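Local coordinates for GH127 beta-L-arabinofuranoside (Geobacillus stearothermophilus, PDB 4QK0), which probably hydrolyses beta-L-arabinofuranosides, releasing L-arabinose, as a family 127 glycoside hydrolase, at residues Asp137-Tyr142 with Asp189-Ile194; Asp219-Gln224 with His250-Pro255; Tyr227-Lys232 with Gly245-His250. All blocks are in the same frame, centred on the assembly; numbering follows the deposited sequence.

Contact 1: Asp137-Tyr142 with Asp189-Ile194; sequences DNHELY and DGHQEI
Tyr142 brings the edge of its ring to the face of His191: Tyr142 CE2 stands over the middle of the imidazole, the ring centroids are 4.4 Å apart and the planes meet at 52°, an edge-to-face pair. One face of the tyrosine ring in turn carries His139 CD2, 3.6 Å above the Tyr142 plane and toward the rim, which closes a cluster of three rings. The His139 ring receives His191 CB over one face, a CH-pi contact with the carbon 4.3 Å from the His139 centroid, while the two imidazoles meet obliquely. At the edge of the tyrosine ring, near its plane, lies Gln192 O. That oxygen also accepts from His191 ND1 at 2.8 Å, which fixes the rotation of the imidazole. His139 is held likewise: Asp137 O lies in its ring plane and accepts from ND1.

Beside the rings, Asp189 CG is anti to the backbone N (chi1 -161°), which sends OD2 to the first turn of helix 140-158. Tyr142 N donates to Asp189 OD2 at 3.1 Å with an N-H...O angle of 159°, and Leu141 N adds a weak bond. OD1 accepts from His191 N at 2.7 Å in an Asx turn. Leu141 CB packs against Ile194 CB at 4.0 Å.

His139 is the N-cap residue of helix 140-158 and Glu193 that of helix 194-205. Two helix starts thus meet in the GH127 catalytic domain, joined by an aromatic cluster and a loop aspartate, consistent with the (alpha/alpha)6 barrel expected of the six-hairpin clan.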
ATOM      1  N   ASP A 137      10.325   7.765  24.444  1.00 26.15           N
ATOM      2  CA  ASP A 137       8.942   8.032  24.069  1.00 27.52           C
ATOM      3  C   ASP A 137       8.350   9.325  24.569  1.00 26.65           C
ATOM      4  O   ASP A 137       7.471   9.855  23.905  1.00 27.81           O
ATOM      5  CB  ASP A 137       8.006   6.922  24.614  1.00 30.18           C
ATOM      6  CG  ASP A 137       8.393   5.529  24.123  1.00 30.48           C
ATOM      7  OD1 ASP A 137       8.986   5.403  23.026  1.00 30.23           O
ATOM      8  OD2 ASP A 137       8.104   4.574  24.859  1.00 29.51           O
ATOM      9  N   ASN A 138       8.756   9.823  25.738  1.00 26.41           N
ATOM     10  CA  ASN A 138       7.954  10.895  26.346  1.00 24.65           C
ATOM     11  C   ASN A 138       8.358  12.363  26.078  1.00 23.61           C
ATOM     12  O   ASN A 138       7.770  13.262  26.677  1.00 28.27           O
ATOM     13  CB  ASN A 138       7.750  10.620  27.793  1.00 25.74           C
ATOM     14  CG  ASN A 138       6.911   9.380  28.025  1.00 26.42           C
ATOM     15  OD1 ASN A 138       6.384   8.795  27.102  1.00 29.91           O
ATOM     16  ND2 ASN A 138       6.799   8.985  29.254  1.00 26.24           N
ATOM     17  N   HIS A 139       9.263  12.613  25.131  1.00 20.81           N
ATOM     18  CA  HIS A 139       9.400  13.937  24.482  1.00 20.23           C
ATOM     19  C   HIS A 139       9.784  15.130  25.397  1.00 18.07           C
ATOM     20  O   HIS A 139       9.567  16.270  25.050  1.00 18.96           O
ATOM     21  CB  HIS A 139       8.102  14.296  23.772  1.00 22.08           C
ATOM     22  CG  HIS A 139       7.847  13.525  22.528  1.00 22.12           C
ATOM     23  ND1 HIS A 139       7.647  12.161  22.534  1.00 25.53           N
ATOM     24  CD2 HIS A 139       7.635  13.935  21.256  1.00 21.92           C
ATOM     25  CE1 HIS A 139       7.340  11.761  21.309  1.00 23.62           C
ATOM     26  NE2 HIS A 139       7.373  12.816  20.511  1.00 23.87           N
ATOM     27  N   GLU A 140      10.335  14.841  26.564  1.00 20.05           N
ATOM     28  CA  GLU A 140      10.727  15.865  27.527  1.00 21.11           C
ATOM     29  C   GLU A 140      11.651  16.886  26.897  1.00 22.41           C
ATOM     30  O   GLU A 140      11.400  18.113  26.963  1.00 20.25           O
ATOM     31  CB  GLU A 140      11.392  15.238  28.746  1.00 21.46           C
ATOM     32  CG  GLU A 140      10.439  14.632  29.752  1.00 22.73           C
ATOM     33  CD  GLU A 140      11.173  13.746  30.779  1.00 26.40           C
ATOM     34  OE1 GLU A 140      11.200  14.111  31.999  1.00 23.02           O
ATOM     35  OE2 GLU A 140      11.697  12.686  30.347  1.00 24.92           O
ATOM     36  N   LEU A 141      12.735  16.401  26.272  1.00 22.54           N
ATOM     37  CA  LEU A 141      13.704  17.306  25.635  1.00 23.31           C
ATOM     38  C   LEU A 141      13.111  17.970  24.393  1.00 23.38           C
ATOM     39  O   LEU A 141      13.402  19.127  24.089  1.00 25.95           O
ATOM     40  CB  LEU A 141      15.004  16.578  25.295  1.00 22.74           C
ATOM     41  CG  LEU A 141      15.701  16.018  26.503  1.00 24.94           C
ATOM     42  CD1 LEU A 141      16.951  15.295  26.069  1.00 26.31           C
ATOM     43  CD2 LEU A 141      16.051  17.093  27.535  1.00 26.53           C
ATOM     44  N   TYR A 142      12.295  17.220  23.666  1.00 22.55           N
ATOM     45  CA  TYR A 142      11.571  17.763  22.531  1.00 22.84           C
ATOM     46  C   TYR A 142      10.727  18.950  22.947  1.00 22.43           C
ATOM     47  O   TYR A 142      10.750  20.013  22.292  1.00 24.78           O
ATOM     48  CB  TYR A 142      10.712  16.640  21.907  1.00 23.93           C
ATOM     49  CG  TYR A 142       9.717  17.028  20.861  1.00 21.47           C
ATOM     50  CD1 TYR A 142       8.452  17.419  21.212  1.00 23.16           C
ATOM     51  CD2 TYR A 142      10.022  16.957  19.514  1.00 22.70           C
ATOM     52  CE1 TYR A 142       7.517  17.774  20.240  1.00 22.90           C
ATOM     53  CE2 TYR A 142       9.103  17.294  18.547  1.00 23.77           C
ATOM     54  CZ  TYR A 142       7.844  17.692  18.928  1.00 23.40           C
ATOM     55  OH  TYR A 142       6.945  18.010  17.973  1.00 23.99           O
ATOM     56  N   ASP A 189      16.862  12.389  23.400  1.00 21.92           N
ATOM     57  CA  ASP A 189      15.403  12.227  23.212  1.00 22.19           C
ATOM     58  C   ASP A 189      15.140  11.377  21.977  1.00 23.62           C
ATOM     59  O   ASP A 189      15.883  11.415  20.980  1.00 21.91           O
ATOM     60  CB  ASP A 189      14.694  13.581  23.082  1.00 24.55           C
ATOM     61  CG  ASP A 189      13.147  13.510  23.347  1.00 25.35           C
ATOM     62  OD1 ASP A 189      12.421  12.791  22.627  1.00 26.78           O
ATOM     63  OD2 ASP A 189      12.678  14.234  24.235  1.00 23.64           O
ATOM     64  N   GLY A 190      14.093  10.561  22.089  1.00 25.35           N
ATOM     65  CA  GLY A 190      13.584   9.753  20.986  1.00 24.12           C
ATOM     66  C   GLY A 190      13.113  10.601  19.853  1.00 20.56           C
ATOM     67  O   GLY A 190      13.095  10.170  18.700  1.00 21.89           O
ATOM     68  N   HIS A 191      12.809  11.853  20.154  1.00 19.94           N
ATOM     69  CA  HIS A 191      12.503  12.792  19.109  1.00 19.15           C
ATOM     70  C   HIS A 191      13.433  13.987  19.165  1.00 22.35           C
ATOM     71  O   HIS A 191      13.271  14.878  20.000  1.00 21.84           O
ATOM     72  CB  HIS A 191      11.053  13.262  19.204  1.00 19.22           C
ATOM     73  CG  HIS A 191      10.528  13.853  17.943  1.00 20.59           C
ATOM     74  ND1 HIS A 191      11.246  14.747  17.180  1.00 20.81           N
ATOM     75  CD2 HIS A 191       9.336  13.685  17.302  1.00 21.17           C
ATOM     76  CE1 HIS A 191      10.525  15.108  16.125  1.00 21.08           C
ATOM     77  NE2 HIS A 191       9.372  14.458  16.170  1.00 20.94           N
ATOM     78  N   GLN A 192      14.330  14.044  18.175  1.00 21.39           N
ATOM     79  CA  GLN A 192      15.252  15.095  18.044  1.00 22.00           C
ATOM     80  C   GLN A 192      14.542  16.414  17.888  1.00 21.49           C
ATOM     81  O   GLN A 192      13.432  16.488  17.345  1.00 23.99           O
ATOM     82  CB  GLN A 192      16.202  14.842  16.876  1.00 22.00           C
ATOM     83  CG  GLN A 192      16.893  13.505  16.915  1.00 22.31           C
ATOM     84  CD  GLN A 192      16.131  12.389  16.189  1.00 24.32           C
ATOM     85  OE1 GLN A 192      14.939  12.215  16.392  1.00 23.37           O
ATOM     86  NE2 GLN A 192      16.828  11.642  15.319  1.00 25.55           N
ATOM     87  N   GLU A 193      15.186  17.456  18.410  1.00 19.86           N
ATOM     88  CA  GLU A 193      14.680  18.824  18.432  1.00 21.04           C
ATOM     89  C   GLU A 193      15.541  19.669  19.396  1.00 20.81           C
ATOM     90  O   GLU A 193      15.831  20.810  19.093  1.00 21.40           O
ATOM     91  CB  GLU A 193      13.182  18.927  18.841  1.00 20.73           C
ATOM     92  CG  GLU A 193      12.725  20.254  19.419  1.00 21.46           C
ATOM     93  CD  GLU A 193      12.701  21.387  18.413  1.00 24.36           C
ATOM     94  OE1 GLU A 193      12.803  21.148  17.195  1.00 22.84           O
ATOM     95  OE2 GLU A 193      12.550  22.551  18.842  1.00 28.66           O
ATOM     96  N   ILE A 194      15.872  19.130  20.543  1.00 22.65           N
ATOM     97  CA  ILE A 194      16.647  19.886  21.555  1.00 26.24           C
ATOM     98  C   ILE A 194      17.991  20.330  20.971  1.00 26.60           C
ATOM     99  O   ILE A 194      18.460  21.445  21.246  1.00 28.40           O
ATOM    100  CB  ILE A 194      16.848  19.073  22.849  1.00 27.73           C
ATOM    101  CG1 ILE A 194      17.428  19.935  23.983  1.00 28.19           C
ATOM    102  CG2 ILE A 194      17.764  17.891  22.642  1.00 28.98           C
ATOM    103  CD1 ILE A 194      16.551  21.064  24.405  1.00 27.09           C
TER
HETATM  104  O   HOH W   1      10.662  11.069  23.213  1.00 24.24           O

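Contact 2: Asp219-Gln224 with His250-Pro255; sequences DQRGQQ and HQAHIP
Gly222 lies against Ala252, their CA atoms 4.2 Å apart, where the chain leaves helix 208-220 through a type II turn from Gln220 to Gln223. Gly222 takes phi 84° in that turn, and a beta carbon there would run into Ile254 O, so two separate restraints call for glycine. Backbone CA-H...O contacts line the approach: Gly222 CA is 3.4 Å from Ala252 O, and Pro255 CA is 3.5 Å from Arg221 O with 165° at the hydrogen.

Arg221 extends its chain from CG to NE and reaches past Ala252 CB to His250 O. Arg221 NE at 3.0 Å and NH2 at 2.9 Å both donate to His250 O, which sits almost in the guanidinium plane; NH2 comes in the carbonyl plane, on a lone pair, whereas NE is tilted from it by 18°. NH2 also serves Asp189 O. A leucine here removes the donors to His250 O and Asp189 O, and the 250-255 loop would probably be held less firmly against the turn.

Through NE and NH2 the guanidinium thus acts on backbone carbonyls, and in this buried setting those dipoles probably ease part of its charge.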
ATOM      1  N   ASP A 219      26.602  13.667  19.357  1.00 29.22           N
ATOM      2  CA  ASP A 219      27.696  12.678  19.376  1.00 30.99           C
ATOM      3  C   ASP A 219      27.350  11.448  20.145  1.00 26.27           C
ATOM      4  O   ASP A 219      27.889  10.396  19.858  1.00 23.91           O
ATOM      5  CB  ASP A 219      29.036  13.255  19.922  1.00 34.19           C
ATOM      6  CG  ASP A 219      29.593  14.333  19.037  1.00 35.41           C
ATOM      7  OD1 ASP A 219      29.309  14.335  17.794  1.00 37.59           O
ATOM      8  OD2 ASP A 219      30.333  15.190  19.579  1.00 43.44           O
ATOM      9  N   GLN A 220      26.426  11.548  21.083  1.00 24.12           N
ATOM     10  CA  GLN A 220      26.098  10.387  21.904  1.00 24.85           C
ATOM     11  C   GLN A 220      25.081   9.422  21.260  1.00 24.58           C
ATOM     12  O   GLN A 220      25.045   8.237  21.579  1.00 24.80           O
ATOM     13  CB  GLN A 220      25.511  10.837  23.215  1.00 24.94           C
ATOM     14  CG  GLN A 220      25.480   9.734  24.243  1.00 25.88           C
ATOM     15  CD  GLN A 220      26.875   9.248  24.649  1.00 27.52           C
ATOM     16  OE1 GLN A 220      27.852   9.970  24.576  1.00 30.77           O
ATOM     17  NE2 GLN A 220      26.947   8.018  25.095  1.00 25.80           N
ATOM     18  N   ARG A 221      24.267   9.951  20.354  1.00 27.43           N
ATOM     19  CA  ARG A 221      23.214   9.181  19.697  1.00 25.42           C
ATOM     20  C   ARG A 221      23.774   8.001  18.959  1.00 26.12           C
ATOM     21  O   ARG A 221      24.715   8.118  18.155  1.00 26.36           O
ATOM     22  CB  ARG A 221      22.414  10.050  18.740  1.00 26.18           C
ATOM     23  CG  ARG A 221      21.013   9.567  18.534  1.00 26.93           C
ATOM     24  CD  ARG A 221      20.266  10.416  17.522  1.00 27.70           C
ATOM     25  NE  ARG A 221      18.837  10.090  17.579  1.00 24.44           N
ATOM     26  CZ  ARG A 221      17.988  10.543  18.506  1.00 26.80           C
ATOM     27  NH1 ARG A 221      18.426  11.346  19.475  1.00 26.80           N
ATOM     28  NH2 ARG A 221      16.700  10.194  18.474  1.00 23.98           N
ATOM     29  N   GLY A 222      23.178   6.851  19.230  1.00 28.71           N
ATOM     30  CA  GLY A 222      23.537   5.637  18.510  1.00 33.05           C
ATOM     31  C   GLY A 222      24.752   4.915  19.051  1.00 33.21           C
ATOM     32  O   GLY A 222      25.101   3.865  18.552  1.00 32.83           O
ATOM     33  N   GLN A 223      25.355   5.448  20.113  1.00 36.46           N
ATOM     34  CA  GLN A 223      26.471   4.764  20.748  1.00 37.59           C
ATOM     35  C   GLN A 223      25.999   3.521  21.499  1.00 36.86           C
ATOM     36  O   GLN A 223      24.919   3.494  22.083  1.00 34.92           O
ATOM     37  CB  GLN A 223      27.230   5.677  21.735  1.00 39.64           C
ATOM     38  CG  GLN A 223      27.880   6.911  21.139  1.00 42.43           C
ATOM     39  CD  GLN A 223      28.901   6.682  20.004  1.00 49.53           C
ATOM     40  OE1 GLN A 223      29.134   7.584  19.170  1.00 45.34           O
ATOM     41  NE2 GLN A 223      29.545   5.514  19.979  1.00 57.52           N
ATOM     42  N   GLN A 224      26.845   2.503  21.497  1.00 38.81           N
ATOM     43  CA  GLN A 224      26.620   1.284  22.262  1.00 43.16           C
ATOM     44  C   GLN A 224      27.311   1.450  23.606  1.00 38.30           C
ATOM     45  O   GLN A 224      28.328   2.105  23.685  1.00 38.68           O
ATOM     46  CB  GLN A 224      27.210   0.073  21.539  1.00 46.48           C
ATOM     47  CG  GLN A 224      26.701  -0.133  20.120  1.00 49.24           C
ATOM     48  CD  GLN A 224      25.442  -0.971  20.034  1.00 56.62           C
ATOM     49  OE1 GLN A 224      24.914  -1.454  21.030  1.00 66.31           O
ATOM     50  NE2 GLN A 224      24.958  -1.158  18.817  1.00 59.47           N
ATOM     51  N   HIS A 250      14.184   6.190  15.296  1.00 23.93           N
ATOM     52  CA  HIS A 250      14.730   7.407  15.959  1.00 26.68           C
ATOM     53  C   HIS A 250      16.135   7.825  15.441  1.00 25.72           C
ATOM     54  O   HIS A 250      16.747   8.721  16.001  1.00 24.66           O
ATOM     55  CB  HIS A 250      14.915   7.167  17.449  1.00 24.25           C
ATOM     56  CG  HIS A 250      13.774   6.493  18.108  1.00 26.23           C
ATOM     57  ND1 HIS A 250      13.677   5.117  18.204  1.00 31.32           N
ATOM     58  CD2 HIS A 250      12.688   6.991  18.739  1.00 24.85           C
ATOM     59  CE1 HIS A 250      12.562   4.797  18.839  1.00 25.83           C
ATOM     60  NE2 HIS A 250      11.974   5.911  19.221  1.00 27.01           N
ATOM     61  N   GLN A 251      16.623   7.170  14.389  1.00 24.05           N
ATOM     62  CA  GLN A 251      17.974   7.390  13.874  1.00 22.58           C
ATOM     63  C   GLN A 251      19.031   7.291  14.999  1.00 22.57           C
ATOM     64  O   GLN A 251      19.990   8.048  15.022  1.00 22.03           O
ATOM     65  CB  GLN A 251      18.087   8.737  13.134  1.00 24.58           C
ATOM     66  CG  GLN A 251      17.105   8.880  11.967  1.00 24.19           C
ATOM     67  CD  GLN A 251      15.709   9.359  12.377  1.00 23.80           C
ATOM     68  OE1 GLN A 251      15.542  10.004  13.419  1.00 24.82           O
ATOM     69  NE2 GLN A 251      14.712   9.048  11.558  1.00 22.10           N
ATOM     70  N   ALA A 252      18.818   6.327  15.879  1.00 21.91           N
ATOM     71  CA  ALA A 252      19.670   6.031  16.977  1.00 24.30           C
ATOM     72  C   ALA A 252      20.237   4.625  16.858  1.00 25.17           C
ATOM     73  O   ALA A 252      20.604   4.022  17.863  1.00 28.77           O
ATOM     74  CB  ALA A 252      18.908   6.173  18.273  1.00 25.64           C
ATOM     75  N   HIS A 253      20.347   4.106  15.630  1.00 26.58           N
ATOM     76  CA  HIS A 253      20.829   2.736  15.362  1.00 28.45           C
ATOM     77  C   HIS A 253      22.366   2.680  15.323  1.00 29.79           C
ATOM     78  O   HIS A 253      22.974   1.693  15.736  1.00 28.89           O
ATOM     79  CB  HIS A 253      20.240   2.177  14.061  1.00 28.86           C
ATOM     80  CG  HIS A 253      20.403   3.082  12.886  1.00 29.11           C
ATOM     81  ND1 HIS A 253      19.936   4.378  12.881  1.00 28.61           N
ATOM     82  CD2 HIS A 253      20.905   2.862  11.643  1.00 28.23           C
ATOM     83  CE1 HIS A 253      20.200   4.938  11.710  1.00 29.06           C
ATOM     84  NE2 HIS A 253      20.795   4.039  10.943  1.00 27.00           N
ATOM     85  N   ILE A 254      22.977   3.754  14.858  1.00 33.43           N
ATOM     86  CA  ILE A 254      24.424   3.896  14.771  1.00 33.78           C
ATOM     87  C   ILE A 254      24.763   5.380  14.874  1.00 31.18           C
ATOM     88  O   ILE A 254      23.911   6.217  14.683  1.00 29.18           O
ATOM     89  CB  ILE A 254      24.979   3.387  13.408  1.00 36.04           C
ATOM     90  CG1 ILE A 254      24.393   4.207  12.241  1.00 34.65           C
ATOM     91  CG2 ILE A 254      24.711   1.911  13.229  1.00 37.51           C
ATOM     92  CD1 ILE A 254      24.665   3.614  10.857  1.00 40.41           C
ATOM     93  N   PRO A 255      26.030   5.706  15.120  1.00 28.23           N
ATOM     94  CA  PRO A 255      26.350   7.087  15.296  1.00 27.17           C
ATOM     95  C   PRO A 255      26.099   7.899  14.048  1.00 27.32           C
ATOM     96  O   PRO A 255      26.196   7.379  12.942  1.00 29.42           O
ATOM     97  CB  PRO A 255      27.848   7.049  15.695  1.00 29.17           C
ATOM     98  CG  PRO A 255      28.033   5.704  16.360  1.00 29.05           C
ATOM     99  CD  PRO A 255      27.136   4.806  15.528  1.00 30.59           C
TER

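Contact 3: Tyr227-Lys232 with Gly245-His250; sequences YFDQEK and GGYRYH
Phe228 and Tyr247 run antiparallel alongside one another, one reaching out from helix 227-234 and the other from the short 3-10 segment 247-248. Their rings are oblique, with planes at 52° and centroids 5.6 Å apart. The closest apolar approach falls at the base of the phenylalanine, where Phe228 CB lies 3.5 Å from Tyr247 CZ. Farther along, Phe228 CD2 meets the CD1 and CE1 side of the tyrosine ring. In both residues CG is anti to the carbonyl carbon (chi1 -67° in each), a torsion that directs each ring across toward the opposite segment and lets the two overlap lengthwise.

The hydroxyl of Tyr247 goes on to the next residue of the helix. Tyr247 OH donates to Asp229 OD1 at 2.6 Å, the oxygen lying near the plane of the tyrosine ring but the donor standing 45° out of the carboxylate plane. Carboxylate and ring are turned obliquely against each other. This bond ties the far end of the tyrosine to the helix while Phe228 CB packs beside the same hydroxyl.

The outer end of Phe228 has another partner. Phe228 CE2 comes over one face of the His250 imidazole, offset toward the rim and 4.2 Å from His250 CG, in an edge-to-face pair. Tyr249 CD2 occupies the opposite face of that imidazole, leaving the histidine between two aromatic residues.

Neighbouring rings extend the cluster: Tyr188 meets Phe228 and Tyr226 meets Tyr247, both edge-to-face. Around it, helix 227-234 faces the loop that runs on to strand 264-265, and helix 266-283 touches the cluster through Arg268, which packs on His250 and Tyr249.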
ATOM      1  N   TYR A 227      21.611   3.576  24.921  1.00 28.44           N
ATOM      2  CA  TYR A 227      20.887   4.243  25.995  1.00 27.78           C
ATOM      3  C   TYR A 227      19.430   3.783  26.081  1.00 27.07           C
ATOM      4  O   TYR A 227      18.908   3.554  27.181  1.00 28.78           O
ATOM      5  CB  TYR A 227      20.947   5.762  25.855  1.00 26.74           C
ATOM      6  CG  TYR A 227      20.042   6.427  26.841  1.00 30.48           C
ATOM      7  CD1 TYR A 227      20.254   6.293  28.213  1.00 33.11           C
ATOM      8  CD2 TYR A 227      18.952   7.143  26.428  1.00 30.79           C
ATOM      9  CE1 TYR A 227      19.386   6.853  29.130  1.00 31.16           C
ATOM     10  CE2 TYR A 227      18.098   7.716  27.333  1.00 33.61           C
ATOM     11  CZ  TYR A 227      18.306   7.568  28.677  1.00 33.17           C
ATOM     12  OH  TYR A 227      17.446   8.171  29.543  1.00 32.18           O
ATOM     13  N   PHE A 228      18.750   3.649  24.945  1.00 27.52           N
ATOM     14  CA  PHE A 228      17.323   3.303  25.019  1.00 28.61           C
ATOM     15  C   PHE A 228      17.118   1.924  25.570  1.00 27.38           C
ATOM     16  O   PHE A 228      16.085   1.646  26.169  1.00 28.73           O
ATOM     17  CB  PHE A 228      16.618   3.446  23.642  1.00 25.23           C
ATOM     18  CG  PHE A 228      16.530   4.852  23.133  1.00 24.49           C
ATOM     19  CD1 PHE A 228      16.383   5.952  24.009  1.00 23.75           C
ATOM     20  CD2 PHE A 228      16.561   5.099  21.791  1.00 23.82           C
ATOM     21  CE1 PHE A 228      16.275   7.248  23.553  1.00 20.09           C
ATOM     22  CE2 PHE A 228      16.453   6.409  21.318  1.00 24.06           C
ATOM     23  CZ  PHE A 228      16.317   7.474  22.198  1.00 23.71           C
ATOM     24  N   ASP A 229      18.072   1.025  25.336  1.00 30.75           N
ATOM     25  CA  ASP A 229      17.982  -0.318  25.962  1.00 32.77           C
ATOM     26  C   ASP A 229      18.190  -0.234  27.458  1.00 32.32           C
ATOM     27  O   ASP A 229      17.528  -0.922  28.213  1.00 34.68           O
ATOM     28  CB  ASP A 229      18.997  -1.302  25.344  1.00 34.10           C
ATOM     29  CG  ASP A 229      18.565  -1.828  23.990  1.00 35.18           C
ATOM     30  OD1 ASP A 229      17.369  -1.711  23.629  1.00 38.18           O
ATOM     31  OD2 ASP A 229      19.442  -2.322  23.248  1.00 44.51           O
ATOM     32  N   GLN A 230      19.105   0.625  27.891  1.00 33.67           N
ATOM     33  CA  GLN A 230      19.375   0.774  29.327  1.00 35.87           C
ATOM     34  C   GLN A 230      18.156   1.304  30.035  1.00 33.36           C
ATOM     35  O   GLN A 230      17.774   0.757  31.052  1.00 30.94           O
ATOM     36  CB  GLN A 230      20.592   1.679  29.585  1.00 38.50           C
ATOM     37  CG  GLN A 230      21.905   1.141  28.998  1.00 42.45           C
ATOM     38  CD  GLN A 230      23.067   2.131  29.060  1.00 42.94           C
ATOM     39  OE1 GLN A 230      22.920   3.334  28.820  1.00 41.66           O
ATOM     40  NE2 GLN A 230      24.243   1.608  29.354  1.00 47.94           N
ATOM     41  N   GLU A 231      17.535   2.371  29.530  1.00 33.88           N
ATOM     42  CA  GLU A 231      16.359   2.910  30.257  1.00 34.52           C
ATOM     43  C   GLU A 231      15.157   1.982  30.193  1.00 34.41           C
ATOM     44  O   GLU A 231      14.376   1.886  31.152  1.00 36.04           O
ATOM     45  CB  GLU A 231      15.979   4.343  29.817  1.00 34.67           C
ATOM     46  CG  GLU A 231      15.694   4.544  28.347  1.00 32.91           C
ATOM     47  CD  GLU A 231      14.818   5.761  28.062  1.00 33.91           C
ATOM     48  OE1 GLU A 231      13.975   5.666  27.143  1.00 28.85           O
ATOM     49  OE2 GLU A 231      14.976   6.822  28.737  1.00 32.24           O
ATOM     50  N   LYS A 232      15.031   1.295  29.075  1.00 37.28           N
ATOM     51  CA  LYS A 232      13.982   0.282  28.880  1.00 41.96           C
ATOM     52  C   LYS A 232      14.078  -0.819  29.928  1.00 39.39           C
ATOM     53  O   LYS A 232      13.118  -1.145  30.600  1.00 40.75           O
ATOM     54  CB  LYS A 232      14.137  -0.297  27.472  1.00 46.57           C
ATOM     55  CG  LYS A 232      13.434  -1.591  27.177  1.00 56.91           C
ATOM     56  CD  LYS A 232      13.263  -1.840  25.662  1.00 65.24           C
ATOM     57  CE  LYS A 232      14.100  -2.977  25.131  1.00 70.89           C
ATOM     58  NZ  LYS A 232      13.375  -3.682  24.033  1.00 72.88           N
ATOM     59  N   GLY A 245      12.130  -1.768  12.141  1.00 39.81           N
ATOM     60  CA  GLY A 245      13.517  -1.358  12.061  1.00 37.73           C
ATOM     61  C   GLY A 245      14.138  -0.959  13.408  1.00 34.37           C
ATOM     62  O   GLY A 245      15.264  -0.484  13.435  1.00 46.68           O
ATOM     63  N   GLY A 246      13.400  -1.107  14.496  1.00 30.22           N
ATOM     64  CA  GLY A 246      13.874  -0.773  15.811  1.00 34.59           C
ATOM     65  C   GLY A 246      14.344   0.699  15.860  1.00 33.46           C
ATOM     66  O   GLY A 246      13.588   1.603  15.518  1.00 29.12           O
ATOM     67  N   TYR A 247      15.592   0.908  16.250  1.00 29.39           N
ATOM     68  CA  TYR A 247      16.056   2.246  16.556  1.00 30.08           C
ATOM     69  C   TYR A 247      16.372   3.053  15.358  1.00 30.96           C
ATOM     70  O   TYR A 247      16.634   4.246  15.470  1.00 32.40           O
ATOM     71  CB  TYR A 247      17.243   2.187  17.490  1.00 29.40           C
ATOM     72  CG  TYR A 247      16.887   1.670  18.862  1.00 29.92           C
ATOM     73  CD1 TYR A 247      15.739   2.110  19.513  1.00 28.46           C
ATOM     74  CD2 TYR A 247      17.704   0.701  19.507  1.00 30.23           C
ATOM     75  CE1 TYR A 247      15.409   1.639  20.766  1.00 31.51           C
ATOM     76  CE2 TYR A 247      17.392   0.261  20.773  1.00 31.89           C
ATOM     77  CZ  TYR A 247      16.236   0.730  21.399  1.00 30.39           C
ATOM     78  OH  TYR A 247      15.900   0.261  22.657  1.00 37.02           O
ATOM     79  N   ARG A 248      16.305   2.447  14.188  1.00 29.58           N
ATOM     80  CA  ARG A 248      16.262   3.266  12.966  1.00 29.71           C
ATOM     81  C   ARG A 248      15.136   4.272  12.984  1.00 25.58           C
ATOM     82  O   ARG A 248      15.262   5.361  12.428  1.00 21.27           O
ATOM     83  CB  ARG A 248      16.086   2.388  11.735  1.00 32.95           C
ATOM     84  CG  ARG A 248      17.295   1.501  11.491  1.00 38.71           C
ATOM     85  CD  ARG A 248      16.923   0.320  10.615  1.00 42.43           C
ATOM     86  NE  ARG A 248      16.545   0.758   9.284  1.00 41.77           N
ATOM     87  CZ  ARG A 248      17.385   0.866   8.253  1.00 48.75           C
ATOM     88  NH1 ARG A 248      18.682   0.616   8.423  1.00 48.10           N
ATOM     89  NH2 ARG A 248      16.923   1.241   7.037  1.00 41.77           N
ATOM     90  N   TYR A 249      14.033   3.936  13.638  1.00 23.96           N
ATOM     91  CA  TYR A 249      12.914   4.889  13.710  1.00 24.07           C
ATOM     92  C   TYR A 249      13.361   6.245  14.250  1.00 24.11           C
ATOM     93  O   TYR A 249      12.986   7.296  13.713  1.00 22.84           O
ATOM     94  CB  TYR A 249      11.857   4.350  14.635  1.00 23.36           C
ATOM     95  CG  TYR A 249      10.655   5.248  14.843  1.00 21.82           C
ATOM     96  CD1 TYR A 249       9.663   5.344  13.884  1.00 20.98           C
ATOM     97  CD2 TYR A 249      10.466   5.920  16.050  1.00 21.73           C
ATOM     98  CE1 TYR A 249       8.537   6.129  14.072  1.00 20.72           C
ATOM     99  CE2 TYR A 249       9.309   6.695  16.289  1.00 21.24           C
ATOM    100  CZ  TYR A 249       8.362   6.796  15.294  1.00 23.36           C
ATOM    101  OH  TYR A 249       7.264   7.544  15.456  1.00 25.52           O
ATOM    102  N   HIS A 250      14.184   6.190  15.296  1.00 23.93           N
ATOM    103  CA  HIS A 250      14.730   7.407  15.959  1.00 26.68           C
ATOM    104  C   HIS A 250      16.135   7.825  15.441  1.00 25.72           C
ATOM    105  O   HIS A 250      16.747   8.721  16.001  1.00 24.66           O
ATOM    106  CB  HIS A 250      14.915   7.167  17.449  1.00 24.25           C
ATOM    107  CG  HIS A 250      13.774   6.493  18.108  1.00 26.23           C
ATOM    108  ND1 HIS A 250      13.677   5.117  18.204  1.00 31.32           N
ATOM    109  CD2 HIS A 250      12.688   6.991  18.739  1.00 24.85           C
ATOM    110  CE1 HIS A 250      12.562   4.797  18.839  1.00 25.83           C
ATOM    111  NE2 HIS A 250      11.974   5.911  19.221  1.00 27.01           N
TER

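In the fold
All three contacts belong to the helical catalytic domain, on the same side of the chain's centre. Contact 1 is wholly buried, its centre about 19 Å from the centre of the chain. Contacts 2 and 3 are partly buried, their centres about 24 and 26 Å from the centre of the chain. Those two share His250, which offers its carbonyl to one and its ring to the other, and contact 3 is nested within the loop that contact 2 closes. Arg221 and Gln192 bridge contact 1 to contact 2. Contacts 1 and 3 both use aromatic clusters, contact 1 adding a carboxylate at one helix start and contact 3 a tyrosine-aspartate bond; contact 2 sets a guanidinium on a loop carbonyl.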